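Side-chain contacts in putative thiol-disulfide oxidoreductase (Bacteroides vulgatus, PDB 4GRF), which probably carries out thiol-disulfide exchange through the thioredoxin-like domain studied here, one piece of a longer protein possibly involved in cytochrome c biogenesis: residues 20-25 and 64-69; 43-48 and 81-86; 113-116 and 122-125. All coordinates share one frame; numbering follows the deposited sequence. Where two conformers were deposited one is given.

Interaction 1. Residues 20-25 and 64-69; sequences NSVSLN and TIYGVS. With SO4 (sulfate ion), chain E.
In this thioredoxin-like domain a short two-stranded antiparallel sheet (13-15 with 21-23) lies against the main mixed sheet, and Tyr-66 of strand 63-69 joins the two by its side chain. Its hydroxyl donates to the backbone O of Val-22, with Tyr-66 OH to Val-22 O at 2.8 Å. The oxygen lies at the ring edge, near the ring plane. The hydroxyl sits 31° off the plane of that carbonyl. This bond gives the phenol, on a buried residue, an acceptor at its outer end. It ties the end of the ring to the backbone of strand 21-23.

Two aliphatic groups touch the ring. Val-22 CG1 is 4.1 Å from Tyr-66 CE1, and the two side chains run alongside each other, pointing opposite ways. Leu-24 CB is 4.0 Å from Tyr-66 CE2, and Leu-24 CD1 lies near Tyr-66 CD2. The tyrosine ring is anti to its own backbone nitrogen (chi1 -178°), which carries it off the strand to Val-22 and Leu-24.

On the same strand, Thr-64 OG1 donates to sulfate O2 at 2.6 Å. The sulfate probably comes from the crystallisation liquor and is also hydrogen-bonded to Tyr-55 OH and Asn-89 ND2.

Phe-27 meets the Tyr-66 ring with planes at about 55°. Val-32 of strand 31-37 also touches Tyr-66, Val-34 touches Leu-24, and helix 48-58 packs on Ile-65.

Interaction 2. Residues 43-48 and 81-86; sequences WCRKET and IEEDKS
Arg-45 reaches across to helix 74-84 and pairs with two acidic residues, Glu-83 and Asp-84. It grips Asp-84 side-on with two nitrogens. Arg-45 NE donates to Asp-84 OD2 at 2.6 Å, with an N-H...O angle of 154°. OD2 takes this bond on its syn lone pair. The second bond runs from Arg-45 NH2 to Asp-84 OD1 at 2.9 Å. Here the donor comes from above the carboxylate plane, so this grip is not flat: the guanidinium and carboxylate planes stand 48° apart.

The same NH2 also donates to Glu-83. Arg-45 NH2 to Glu-83 OE1 is 2.9 Å, and OE1 uses its anti lone pair. This pair is nearly coplanar, with planes 13° apart. Arg-45 NH1 turns elsewhere and donates to the backbone O of Ala-39. All three guanidinium nitrogens therefore have partners, and their bonds fix the rotation of the group. The arginine chain bends at its second and third torsions, which lays the edge of the guanidinium against the acids.

The contact is a surface salt-bridge network. It ties the short helix 42-46, which carries Cys-44 of the CxxC pair, to the end of helix 74-84, as part of a thioredoxin-type fold. Cys-44, next to Arg-45 in the chain, forms the CxxC disulfide with Cys-41.

Thr-48 adds a smaller contact with Asp-84. Its OG1 donates to Arg-45 O at 2.7 Å, and its backbone N reaches the same oxygen from the same face. Thr-48 CG2 lies 3.3 Å from Asp-84 O, and OG1 is 3.7 Å from Asp-84 OD2.

Interaction 3. Residues 113-116 and 122-125; sequences IILV and IVAK. With GSH (glutathione), chain H.
Leu-115 carries the backbone bonds between these two strands. Its N donates to Ala-124 O at 2.9 Å, with an N-H...O angle of 169°. Its own O receives Val-123 N at 2.8 Å, nearly along the C=O axis. A second, weak bond reaches that oxygen, from Ala-124 N to Leu-115 O at 3.4 Å.

Val-123 and Ala-124 thus both face Leu-115, which makes a classic beta bulge. It lies in the hairpin of strands 112-116 and 122-124, the latter at one edge of the mixed sheet. The register shifts by one between the pair Leu-115/Ala-124 and the pair Val-116/Ile-122.

Leu-115 CB meets Ala-124 CB at 4.0 Å, and Leu-115 CG meets Val-123 CG2. Phe-139 of helix 129-140 touches both Leu-115 and Val-123. Ile-114 CD1 meets Ile-122 CD1 at 4.1 Å, their side chains crossing obliquely. With CG1 between backbone N and carbonyl carbon (chi1 60°), Ile-114 sends CD1 to Ile-122 and leaves CG2 for Lys-125 CB, 3.8 Å away. An alanine here would remove both branches and would probably leave a gap beside Ile-122 and Lys-125 CB.

Beyond CG the lysine runs extended. Lys-125 NZ bonds to Leu-3 O and lies 3.4 Å from glutathione O31, within the pocket of the glutathione bound covalently to Cys-106.

In the fold
Interactions 1 and 3 both reach the mixed sheet and both touch strand 31-37. Interaction 3 is buried and pairs two neighbouring strands by backbone bonds and aliphatic packing. Interaction 1 is partly buried and joins the small two-stranded sheet to the main one, with Tyr-66 the residue that does the touching from strand 63-69. Interaction 2 is a surface contact between helices, and charge does most of the work there. Strand 63-69 of interaction 1 leads along the chain into helix 74-84 of interaction 2. Interactions 2 and 3 have centres about 19 Å apart, yet Glu-47 CG packs on Ile-113 CD1 at 4.1 Å. Glutathione lies beside 122-125, while the disulfide cysteine Cys-44 lies in 43-48.

Interaction 1. Residues 20-25 and 64-69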
ATOM      1  N   ASN A  20     -11.299  12.326  -2.365  1.00 19.28           N
ATOM      2  CA  ASN A  20     -12.215  11.591  -1.505  1.00 18.64           C
ATOM      3  C   ASN A  20     -11.471  10.782  -0.440  1.00 21.06           C
ATOM      4  O   ASN A  20     -10.346  10.367  -0.649  1.00 21.39           O
ATOM      5  CB  ASN A  20     -13.085  10.692  -2.354  1.00 18.36           C
ATOM      6  CG  ASN A  20     -13.946  11.481  -3.313  1.00 22.43           C
ATOM      7  OD1 ASN A  20     -14.555  12.463  -2.922  1.00 23.38           O
ATOM      8  ND2 ASN A  20     -13.975  11.070  -4.558  1.00 23.31           N
ATOM      9  N   SER A  21     -12.103  10.570   0.706  1.00 20.86           N
ATOM     10  CA  SER A  21     -11.504   9.760   1.742  1.00 21.32           C
ATOM     11  C   SER A  21     -11.695   8.297   1.354  1.00 24.88           C
ATOM     12  O   SER A  21     -12.795   7.883   0.991  1.00 26.38           O
ATOM     13  CB  SER A  21     -12.178  10.024   3.086  1.00 34.06           C
ATOM     14  OG  SER A  21     -11.693  11.226   3.641  1.00 54.14           O
ATOM     15  N   VAL A  22     -10.617   7.528   1.426  1.00 19.65           N
ATOM     16  CA  VAL A  22     -10.641   6.115   1.082  1.00 19.44           C
ATOM     17  C   VAL A  22      -9.847   5.390   2.160  1.00 19.30           C
ATOM     18  O   VAL A  22      -8.724   5.796   2.495  1.00 20.35           O
ATOM     19  CB  VAL A  22     -10.004   5.850  -0.298  1.00 24.22           C
ATOM     20  CG1 VAL A  22      -9.992   4.354  -0.595  1.00 22.72           C
ATOM     21  CG2 VAL A  22     -10.773   6.583  -1.390  1.00 25.16           C
ATOM     22  N   SER A  23     -10.469   4.363   2.729  1.00 20.30           N
ATOM     23  CA  SER A  23      -9.923   3.611   3.852  0.50 18.29           C
ATOM     24  C   SER A  23      -9.566   2.185   3.450  1.00 18.02           C
ATOM     25  O   SER A  23     -10.114   1.653   2.514  1.00 18.62           O
ATOM     26  CB  SER A  23     -10.968   3.496   4.951  0.50 21.81           C
ATOM     27  OG  SER A  23     -12.003   2.638   4.524  0.50 23.96           O
ATOM     28  N   LEU A  24      -8.679   1.572   4.208  1.00 18.75           N
ATOM     29  CA  LEU A  24      -8.320   0.178   3.980  1.00 19.93           C
ATOM     30  C   LEU A  24      -9.573  -0.705   4.042  1.00 16.91           C
ATOM     31  O   LEU A  24      -9.727  -1.637   3.256  1.00 17.38           O
ATOM     32  CB  LEU A  24      -7.287  -0.272   5.005  1.00 19.89           C
ATOM     33  CG  LEU A  24      -6.878  -1.749   4.910  1.00 19.39           C
ATOM     34  CD1 LEU A  24      -6.345  -2.124   3.530  1.00 20.53           C
ATOM     35  CD2 LEU A  24      -5.876  -2.058   6.012  1.00 22.15           C
ATOM     36  N   ASN A  25     -10.477  -0.388   4.963  1.00 19.13           N
ATOM     37  CA  ASN A  25     -11.731  -1.157   5.133  1.00 20.39           C
ATOM     38  C   ASN A  25     -12.596  -1.171   3.868  1.00 22.11           C
ATOM     39  O   ASN A  25     -13.385  -2.095   3.649  1.00 21.66           O
ATOM     40  CB  ASN A  25     -12.513  -0.579   6.319  1.00 22.72           C
ATOM     41  CG  ASN A  25     -13.798  -1.343   6.613  1.00 21.49           C
ATOM     42  OD1 ASN A  25     -13.763  -2.539   6.928  1.00 24.81           O
ATOM     43  ND2 ASN A  25     -14.941  -0.655   6.509  1.00 24.24           N
ATOM     44  N   THR A  64      -6.307  -5.721  -5.068  1.00 17.96           N
ATOM     45  CA  THR A  64      -5.908  -4.368  -5.420  1.00 18.21           C
ATOM     46  C   THR A  64      -4.656  -3.922  -4.633  1.00 14.84           C
ATOM     47  O   THR A  64      -4.145  -4.638  -3.774  1.00 17.18           O
ATOM     48  CB  THR A  64      -7.062  -3.358  -5.265  1.00 23.86           C
ATOM     49  OG1 THR A  64      -6.713  -2.125  -5.906  1.00 22.05           O
ATOM     50  CG2 THR A  64      -7.415  -3.116  -3.802  1.00 24.11           C
ATOM     51  N   ILE A  65      -4.151  -2.747  -4.992  1.00 16.18           N
ATOM     52  CA  ILE A  65      -3.067  -2.125  -4.243  1.00 15.36           C
ATOM     53  C   ILE A  65      -3.583  -0.829  -3.663  1.00 12.65           C
ATOM     54  O   ILE A  65      -4.263  -0.026  -4.340  1.00 16.38           O
ATOM     55  CB  ILE A  65      -1.821  -1.864  -5.124  1.00 16.81           C
ATOM     56  CG1 ILE A  65      -1.328  -3.186  -5.769  1.00 16.46           C
ATOM     57  CG2 ILE A  65      -0.727  -1.175  -4.309  1.00 20.97           C
ATOM     58  CD1 ILE A  65      -0.146  -3.039  -6.717  1.00 20.62           C
ATOM     59  N   TYR A  66      -3.266  -0.634  -2.383  1.00 14.98           N
ATOM     60  CA  TYR A  66      -3.616   0.559  -1.631  1.00 15.22           C
ATOM     61  C   TYR A  66      -2.308   1.232  -1.203  1.00 16.07           C
ATOM     62  O   TYR A  66      -1.572   0.746  -0.330  1.00 16.47           O
ATOM     63  CB  TYR A  66      -4.462   0.158  -0.422  1.00 16.15           C
ATOM     64  CG  TYR A  66      -4.982   1.268   0.489  1.00 15.96           C
ATOM     65  CD1 TYR A  66      -5.813   2.273   0.019  1.00 15.35           C
ATOM     66  CD2 TYR A  66      -4.713   1.236   1.849  1.00 15.36           C
ATOM     67  CE1 TYR A  66      -6.319   3.243   0.868  1.00 15.72           C
ATOM     68  CE2 TYR A  66      -5.202   2.196   2.704  1.00 17.04           C
ATOM     69  CZ  TYR A  66      -6.013   3.194   2.221  1.00 17.85           C
ATOM     70  OH  TYR A  66      -6.501   4.143   3.088  1.00 17.04           O
ATOM     71  N   GLY A  67      -1.973   2.329  -1.877  1.00 15.67           N
ATOM     72  CA  GLY A  67      -0.756   3.051  -1.553  1.00 18.35           C
ATOM     73  C   GLY A  67      -1.029   4.140  -0.537  1.00 15.32           C
ATOM     74  O   GLY A  67      -2.009   4.898  -0.663  1.00 16.83           O
ATOM     75  N   VAL A  68      -0.167   4.197   0.481  1.00 17.47           N
ATOM     76  CA  VAL A  68      -0.332   5.085   1.616  1.00 14.15           C
ATOM     77  C   VAL A  68       0.908   5.924   1.791  1.00 16.22           C
ATOM     78  O   VAL A  68       1.956   5.405   2.167  1.00 16.98           O
ATOM     79  CB  VAL A  68      -0.609   4.286   2.902  1.00 18.75           C
ATOM     80  CG1 VAL A  68      -0.830   5.224   4.079  1.00 20.93           C
ATOM     81  CG2 VAL A  68      -1.792   3.362   2.704  1.00 16.71           C
ATOM     82  N   SER A  69       0.808   7.220   1.463  1.00 15.78           N
ATOM     83  CA  SER A  69       1.968   8.113   1.570  1.00 15.37           C
ATOM     84  C   SER A  69       1.958   8.961   2.814  1.00 19.88           C
ATOM     85  O   SER A  69       0.907   9.435   3.261  1.00 19.06           O
ATOM     86  CB  SER A  69       2.079   9.034   0.352  1.00 18.51           C
ATOM     87  OG  SER A  69       3.116   9.991   0.518  1.00 19.30           O
TER
HETATM   88  S   SO4 E 504      -9.492  -1.063  -7.970  1.00 47.62           S
HETATM   89  O1  SO4 E 504     -10.563  -1.962  -8.456  1.00 70.93           O
HETATM   90  O2  SO4 E 504      -8.196  -1.795  -8.015  1.00 36.26           O
HETATM   91  O3  SO4 E 504      -9.411   0.140  -8.833  1.00 61.39           O
HETATM   92  O4  SO4 E 504      -9.822  -0.632  -6.586  1.00 39.57           O

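Interaction 2. Residues 43-48 and 81-86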
ATOM      1  N   TRP A  43      13.960   3.410  -2.810  1.00 18.91           N
ATOM      2  CA  TRP A  43      13.655   2.009  -2.928  1.00 19.93           C
ATOM      3  C   TRP A  43      12.155   1.783  -3.089  1.00 19.19           C
ATOM      4  O   TRP A  43      11.735   0.875  -3.803  1.00 19.94           O
ATOM      5  CB  TRP A  43      14.146   1.261  -1.691  1.00 26.85           C
ATOM      6  CG  TRP A  43      14.606   0.009  -2.115  1.00 34.73           C
ATOM      7  CD1 TRP A  43      13.926  -1.175  -2.107  1.00 58.93           C
ATOM      8  CD2 TRP A  43      15.838  -0.226  -2.785  1.00 64.68           C
ATOM      9  NE1 TRP A  43      14.700  -2.155  -2.688  1.00105.68           N
ATOM     10  CE2 TRP A  43      15.879  -1.593  -3.115  1.00101.69           C
ATOM     11  CE3 TRP A  43      16.930   0.585  -3.110  1.00 51.41           C
ATOM     12  CZ2 TRP A  43      16.971  -2.169  -3.757  1.00 86.40           C
ATOM     13  CZ3 TRP A  43      18.007   0.014  -3.746  1.00 63.76           C
ATOM     14  CH2 TRP A  43      18.021  -1.351  -4.066  1.00 71.97           C
ATOM     15  N   CYS A  44      11.352   2.602  -2.426  1.00 20.76           N
ATOM     16  CA  CYS A  44       9.881   2.542  -2.613  1.00 22.25           C
ATOM     17  C   CYS A  44       9.520   2.746  -4.088  1.00 22.44           C
ATOM     18  O   CYS A  44       8.726   2.001  -4.670  1.00 23.33           O
ATOM     19  CB  CYS A  44       9.175   3.628  -1.770  1.00 24.08           C
ATOM     20  SG  CYS A  44       9.432   3.567   0.034  1.00 24.22           S
ATOM     21  N   ARG A  45      10.132   3.746  -4.706  1.00 21.82           N
ATOM     22  CA  ARG A  45       9.814   4.110  -6.064  1.00 21.47           C
ATOM     23  C   ARG A  45      10.265   2.986  -6.987  1.00 22.70           C
ATOM     24  O   ARG A  45       9.610   2.684  -7.991  1.00 23.80           O
ATOM     25  CB  ARG A  45      10.542   5.396  -6.461  1.00 27.50           C
ATOM     26  CG  ARG A  45      10.466   6.524  -5.435  1.00 41.52           C
ATOM     27  CD  ARG A  45       9.161   7.313  -5.488  1.00 33.24           C
ATOM     28  NE  ARG A  45       8.894   7.852  -6.827  1.00 27.86           N
ATOM     29  CZ  ARG A  45       9.245   9.066  -7.254  1.00 24.95           C
ATOM     30  NH1 ARG A  45       9.844   9.926  -6.464  1.00 24.99           N
ATOM     31  NH2 ARG A  45       8.978   9.419  -8.491  1.00 27.09           N
ATOM     32  N   LYS A  46      11.404   2.376  -6.662  1.00 20.22           N
ATOM     33  CA  LYS A  46      11.945   1.302  -7.498  1.00 21.53           C
ATOM     34  C   LYS A  46      11.104   0.035  -7.484  1.00 19.65           C
ATOM     35  O   LYS A  46      11.288  -0.841  -8.326  1.00 20.38           O
ATOM     36  CB  LYS A  46      13.382   0.967  -7.112  1.00 25.92           C
ATOM     37  CG  LYS A  46      14.377   2.040  -7.519  1.00 24.54           C
ATOM     38  CD  LYS A  46      15.765   1.766  -6.964  1.00 34.70           C
ATOM     39  CE  LYS A  46      16.435   0.649  -7.746  1.00 49.00           C
ATOM     40  NZ  LYS A  46      17.889   0.540  -7.453  1.00 66.71           N
ATOM     41  N   GLU A  47      10.158  -0.074  -6.564  1.00 19.80           N
ATOM     42  CA  GLU A  47       9.289  -1.241  -6.542  1.00 20.15           C
ATOM     43  C   GLU A  47       8.130  -1.112  -7.562  1.00 19.78           C
ATOM     44  O   GLU A  47       7.395  -2.070  -7.819  1.00 19.35           O
ATOM     45  CB  GLU A  47       8.694  -1.436  -5.137  1.00 20.44           C
ATOM     46  CG  GLU A  47       9.690  -1.842  -4.066  1.00 20.68           C
ATOM     47  CD  GLU A  47      10.393  -3.142  -4.381  1.00 28.69           C
ATOM     48  OE1 GLU A  47       9.729  -4.065  -4.899  1.00 32.63           O
ATOM     49  OE2 GLU A  47      11.599  -3.244  -4.097  1.00 51.09           O
ATOM     50  N   THR A  48       7.968   0.079  -8.113  1.00 16.92           N
ATOM     51  CA  THR A  48       6.851   0.408  -9.006  1.00 18.40           C
ATOM     52  C   THR A  48       6.592  -0.640 -10.114  1.00 16.27           C
ATOM     53  O   THR A  48       5.465  -1.103 -10.266  1.00 18.15           O
ATOM     54  CB  THR A  48       7.021   1.824  -9.589  1.00 23.59           C
ATOM     55  OG1 THR A  48       6.916   2.770  -8.526  1.00 22.74           O
ATOM     56  CG2 THR A  48       5.913   2.127 -10.597  1.00 27.80           C
ATOM     57  N   ILE A  81       3.738  10.213  -8.240  1.00 18.26           N
ATOM     58  CA  ILE A  81       2.771   9.309  -8.827  1.00 21.28           C
ATOM     59  C   ILE A  81       2.774   9.471 -10.352  1.00 24.55           C
ATOM     60  O   ILE A  81       2.784   8.483 -11.099  1.00 22.59           O
ATOM     61  CB  ILE A  81       1.376   9.549  -8.249  1.00 18.38           C
ATOM     62  CG1 ILE A  81       1.345   9.064  -6.806  1.00 19.45           C
ATOM     63  CG2 ILE A  81       0.328   8.847  -9.079  1.00 24.45           C
ATOM     64  CD1 ILE A  81       0.060   9.379  -6.072  1.00 18.16           C
ATOM     65  N   GLU A  82       2.843  10.719 -10.799  1.00 27.08           N
ATOM     66  CA  GLU A  82       2.917  10.992 -12.232  1.00 29.32           C
ATOM     67  C   GLU A  82       4.214  10.440 -12.845  1.00 23.63           C
ATOM     68  O   GLU A  82       4.188   9.889 -13.940  1.00 29.59           O
ATOM     69  CB  GLU A  82       2.815  12.498 -12.499  1.00 26.00           C
ATOM     70  CG  GLU A  82       2.583  12.836 -13.971  1.00 24.68           C
ATOM     71  CD  GLU A  82       3.843  12.765 -14.818  1.00 34.42           C
ATOM     72  OE1 GLU A  82       4.933  13.091 -14.304  1.00 31.05           O
ATOM     73  OE2 GLU A  82       3.731  12.409 -16.015  1.00 34.11           O
ATOM     74  N   GLU A  83       5.343  10.640 -12.170  1.00 24.62           N
ATOM     75  CA  GLU A  83       6.631  10.119 -12.645  1.00 26.63           C
ATOM     76  C   GLU A  83       6.638   8.582 -12.703  1.00 30.83           C
ATOM     77  O   GLU A  83       7.210   7.963 -13.623  1.00 26.83           O
ATOM     78  CB  GLU A  83       7.764  10.616 -11.746  1.00 22.95           C
ATOM     79  CG  GLU A  83       8.031  12.118 -11.875  1.00 31.01           C
ATOM     80  CD  GLU A  83       8.984  12.668 -10.832  1.00 47.43           C
ATOM     81  OE1 GLU A  83       9.231  12.015  -9.788  1.00 38.93           O
ATOM     82  OE2 GLU A  83       9.477  13.789 -11.054  1.00 44.58           O
ATOM     83  N   ASP A  84       5.993   7.960 -11.718  1.00 23.13           N
ATOM     84  CA  ASP A  84       6.002   6.499 -11.608  1.00 25.73           C
ATOM     85  C   ASP A  84       4.871   5.790 -12.361  1.00 24.06           C
ATOM     86  O   ASP A  84       4.942   4.579 -12.597  1.00 25.26           O
ATOM     87  CB  ASP A  84       5.934   6.094 -10.121  1.00 24.32           C
ATOM     88  CG  ASP A  84       7.142   6.554  -9.314  1.00 28.19           C
ATOM     89  OD1 ASP A  84       8.168   6.982  -9.903  1.00 28.56           O
ATOM     90  OD2 ASP A  84       7.078   6.478  -8.057  1.00 25.02           O
ATOM     91  N   LYS A  85       3.835   6.540 -12.733  1.00 25.28           N
ATOM     92  CA  LYS A  85       2.631   5.979 -13.329  0.50 26.70           C
ATOM     93  C   LYS A  85       1.998   4.954 -12.394  1.00 24.60           C
ATOM     94  O   LYS A  85       1.507   3.915 -12.834  1.00 25.73           O
ATOM     95  CB  LYS A  85       2.947   5.323 -14.676  0.50 30.05           C
ATOM     96  CG  LYS A  85       3.467   6.293 -15.727  0.50 45.93           C
ATOM     97  CD  LYS A  85       2.437   7.362 -16.059  0.50 43.25           C
ATOM     98  CE  LYS A  85       2.967   8.351 -17.087  0.50 48.66           C
ATOM     99  NZ  LYS A  85       1.946   9.366 -17.466  0.50 39.99           N
ATOM    100  N   SER A  86       2.019   5.248 -11.100  1.00 23.66           N
ATOM    101  CA  SER A  86       1.527   4.285 -10.102  1.00 23.36           C
ATOM    102  C   SER A  86       0.044   4.490  -9.805  1.00 25.12           C
ATOM    103  O   SER A  86      -0.342   4.869  -8.687  1.00 21.36           O
ATOM    104  CB  SER A  86       2.357   4.408  -8.826  1.00 24.95           C
ATOM    105  OG  SER A  86       2.511   5.765  -8.431  1.00 22.79           O
TER

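Interaction 3. Residues 113-116 and 122-125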
ATOM      1  N   ILE A 113       5.789  -2.942   2.744  1.00 17.06           N
ATOM      2  CA  ILE A 113       4.772  -3.508   1.863  1.00 17.11           C
ATOM      3  C   ILE A 113       4.266  -4.831   2.433  1.00 19.89           C
ATOM      4  O   ILE A 113       5.039  -5.780   2.631  1.00 20.42           O
ATOM      5  CB  ILE A 113       5.323  -3.743   0.452  1.00 18.68           C
ATOM      6  CG1 ILE A 113       5.968  -2.467  -0.083  1.00 19.92           C
ATOM      7  CG2 ILE A 113       4.208  -4.213  -0.468  1.00 20.46           C
ATOM      8  CD1 ILE A 113       6.596  -2.623  -1.458  1.00 22.18           C
ATOM      9  N   ILE A 114       2.970  -4.877   2.697  1.00 17.98           N
ATOM     10  CA  ILE A 114       2.338  -6.023   3.321  1.00 16.58           C
ATOM     11  C   ILE A 114       1.138  -6.479   2.485  1.00 17.42           C
ATOM     12  O   ILE A 114       0.637  -5.731   1.666  1.00 16.26           O
ATOM     13  CB  ILE A 114       1.863  -5.713   4.747  1.00 17.20           C
ATOM     14  CG1 ILE A 114       0.833  -4.570   4.745  1.00 19.76           C
ATOM     15  CG2 ILE A 114       3.055  -5.339   5.629  1.00 22.93           C
ATOM     16  CD1 ILE A 114       0.218  -4.295   6.095  1.00 20.65           C
ATOM     17  N   LEU A 115       0.687  -7.709   2.713  1.00 16.67           N
ATOM     18  CA  LEU A 115      -0.479  -8.261   2.041  1.00 14.73           C
ATOM     19  C   LEU A 115      -1.546  -8.518   3.080  1.00 15.11           C
ATOM     20  O   LEU A 115      -1.288  -9.194   4.089  1.00 17.10           O
ATOM     21  CB  LEU A 115      -0.171  -9.572   1.308  1.00 15.31           C
ATOM     22  CG  LEU A 115      -1.340 -10.131   0.468  1.00 16.59           C
ATOM     23  CD1 LEU A 115      -1.832  -9.137  -0.583  1.00 16.22           C
ATOM     24  CD2 LEU A 115      -0.961 -11.462  -0.164  1.00 20.94           C
ATOM     25  N   VAL A 116      -2.706  -7.917   2.853  1.00 16.29           N
ATOM     26  CA  VAL A 116      -3.880  -8.072   3.711  1.00 16.74           C
ATOM     27  C   VAL A 116      -4.933  -8.952   3.014  1.00 17.92           C
ATOM     28  O   VAL A 116      -5.206  -8.790   1.832  1.00 17.70           O
ATOM     29  CB  VAL A 116      -4.459  -6.688   4.056  1.00 17.87           C
ATOM     30  CG1 VAL A 116      -5.723  -6.820   4.899  1.00 19.18           C
ATOM     31  CG2 VAL A 116      -3.404  -5.844   4.767  1.00 20.33           C
ATOM     32  N   ILE A 122      -3.376  -9.488   8.236  1.00 18.92           N
ATOM     33  CA  ILE A 122      -2.088  -9.412   7.553  1.00 20.71           C
ATOM     34  C   ILE A 122      -1.555 -10.824   7.324  1.00 24.37           C
ATOM     35  O   ILE A 122      -1.330 -11.572   8.280  1.00 24.12           O
ATOM     36  CB  ILE A 122      -1.081  -8.581   8.361  1.00 20.19           C
ATOM     37  CG1 ILE A 122      -1.628  -7.167   8.541  1.00 21.80           C
ATOM     38  CG2 ILE A 122       0.271  -8.548   7.673  1.00 22.86           C
ATOM     39  CD1 ILE A 122      -0.819  -6.294   9.465  1.00 20.72           C
ATOM     40  N   VAL A 123      -1.345 -11.196   6.069  1.00 20.59           N
ATOM     41  CA  VAL A 123      -0.935 -12.571   5.776  1.00 19.28           C
ATOM     42  C   VAL A 123       0.477 -12.696   5.239  1.00 22.60           C
ATOM     43  O   VAL A 123       1.005 -13.799   5.145  1.00 23.75           O
ATOM     44  CB  VAL A 123      -1.939 -13.296   4.843  1.00 18.99           C
ATOM     45  CG1 VAL A 123      -3.279 -13.467   5.546  1.00 24.00           C
ATOM     46  CG2 VAL A 123      -2.098 -12.571   3.514  1.00 21.77           C
ATOM     47  N   ALA A 124       1.081 -11.566   4.883  1.00 19.06           N
ATOM     48  CA  ALA A 124       2.463 -11.536   4.436  1.00 19.59           C
ATOM     49  C   ALA A 124       3.057 -10.151   4.601  1.00 24.59           C
ATOM     50  O   ALA A 124       2.357  -9.128   4.560  1.00 22.52           O
ATOM     51  CB  ALA A 124       2.566 -11.986   2.982  1.00 21.82           C
ATOM     52  N   LYS A 125       4.366 -10.118   4.816  1.00 26.48           N
ATOM     53  CA  LYS A 125       5.087  -8.860   4.898  1.00 28.16           C
ATOM     54  C   LYS A 125       6.483  -8.971   4.261  1.00 25.62           C
ATOM     55  O   LYS A 125       6.874 -10.033   3.734  1.00 24.05           O
ATOM     56  CB  LYS A 125       5.195  -8.420   6.359  1.00 32.49           C
ATOM     57  CG  LYS A 125       5.662  -9.517   7.301  1.00 38.86           C
ATOM     58  CD  LYS A 125       5.829  -8.993   8.722  1.00 41.94           C
ATOM     59  CE  LYS A 125       6.306 -10.094   9.653  1.00 47.94           C
ATOM     60  NZ  LYS A 125       6.391  -9.616  11.062  1.00 58.45           N
TER
HETATM   61  N1  GSH H 507      -0.738  -5.960  19.509  0.50 38.59           N
HETATM   62  CA1 GSH H 507       0.699  -5.576  19.463  0.50 31.42           C
HETATM   63  C1  GSH H 507       1.253  -5.309  20.836  0.50 34.53           C
HETATM   64  O11 GSH H 507       2.331  -5.853  21.165  0.50 27.98           O
HETATM   65  O12 GSH H 507       0.617  -4.548  21.602  0.50 30.68           O
HETATM   66  CB1 GSH H 507       0.846  -4.347  18.568  0.50 32.72           C
HETATM   67  CG1 GSH H 507       2.200  -3.666  18.749  0.50 34.66           C
HETATM   68  CD1 GSH H 507       3.255  -4.312  17.875  0.50 36.66           C
HETATM   69  OE1 GSH H 507       2.993  -5.212  17.089  0.50 29.54           O
HETATM   70  N2  GSH H 507       4.492  -3.833  17.999  0.50 32.06           N
HETATM   71  CA2 GSH H 507       5.562  -4.331  17.167  0.50 25.46           C
HETATM   72  C2  GSH H 507       5.774  -5.805  17.345  0.50 36.95           C
HETATM   73  O2  GSH H 507       5.892  -6.296  18.458  0.50 37.03           O
HETATM   74  CB2 GSH H 507       6.864  -3.586  17.465  0.50 23.83           C
HETATM   75  SG2 GSH H 507       6.662  -1.793  17.434  0.50 29.51           S
HETATM   76  N3  GSH H 507       5.828  -6.491  16.209  0.50 36.14           N
HETATM   77  CA3 GSH H 507       6.074  -7.917  16.128  0.50 37.94           C
HETATM   78  C3  GSH H 507       6.416  -8.311  14.702  0.50 44.99           C
HETATM   79  O31 GSH H 507       6.619  -9.515  14.455  0.50 46.16           O
HETATM   80  O32 GSH H 507       6.479  -7.424  13.814  0.50 39.84           O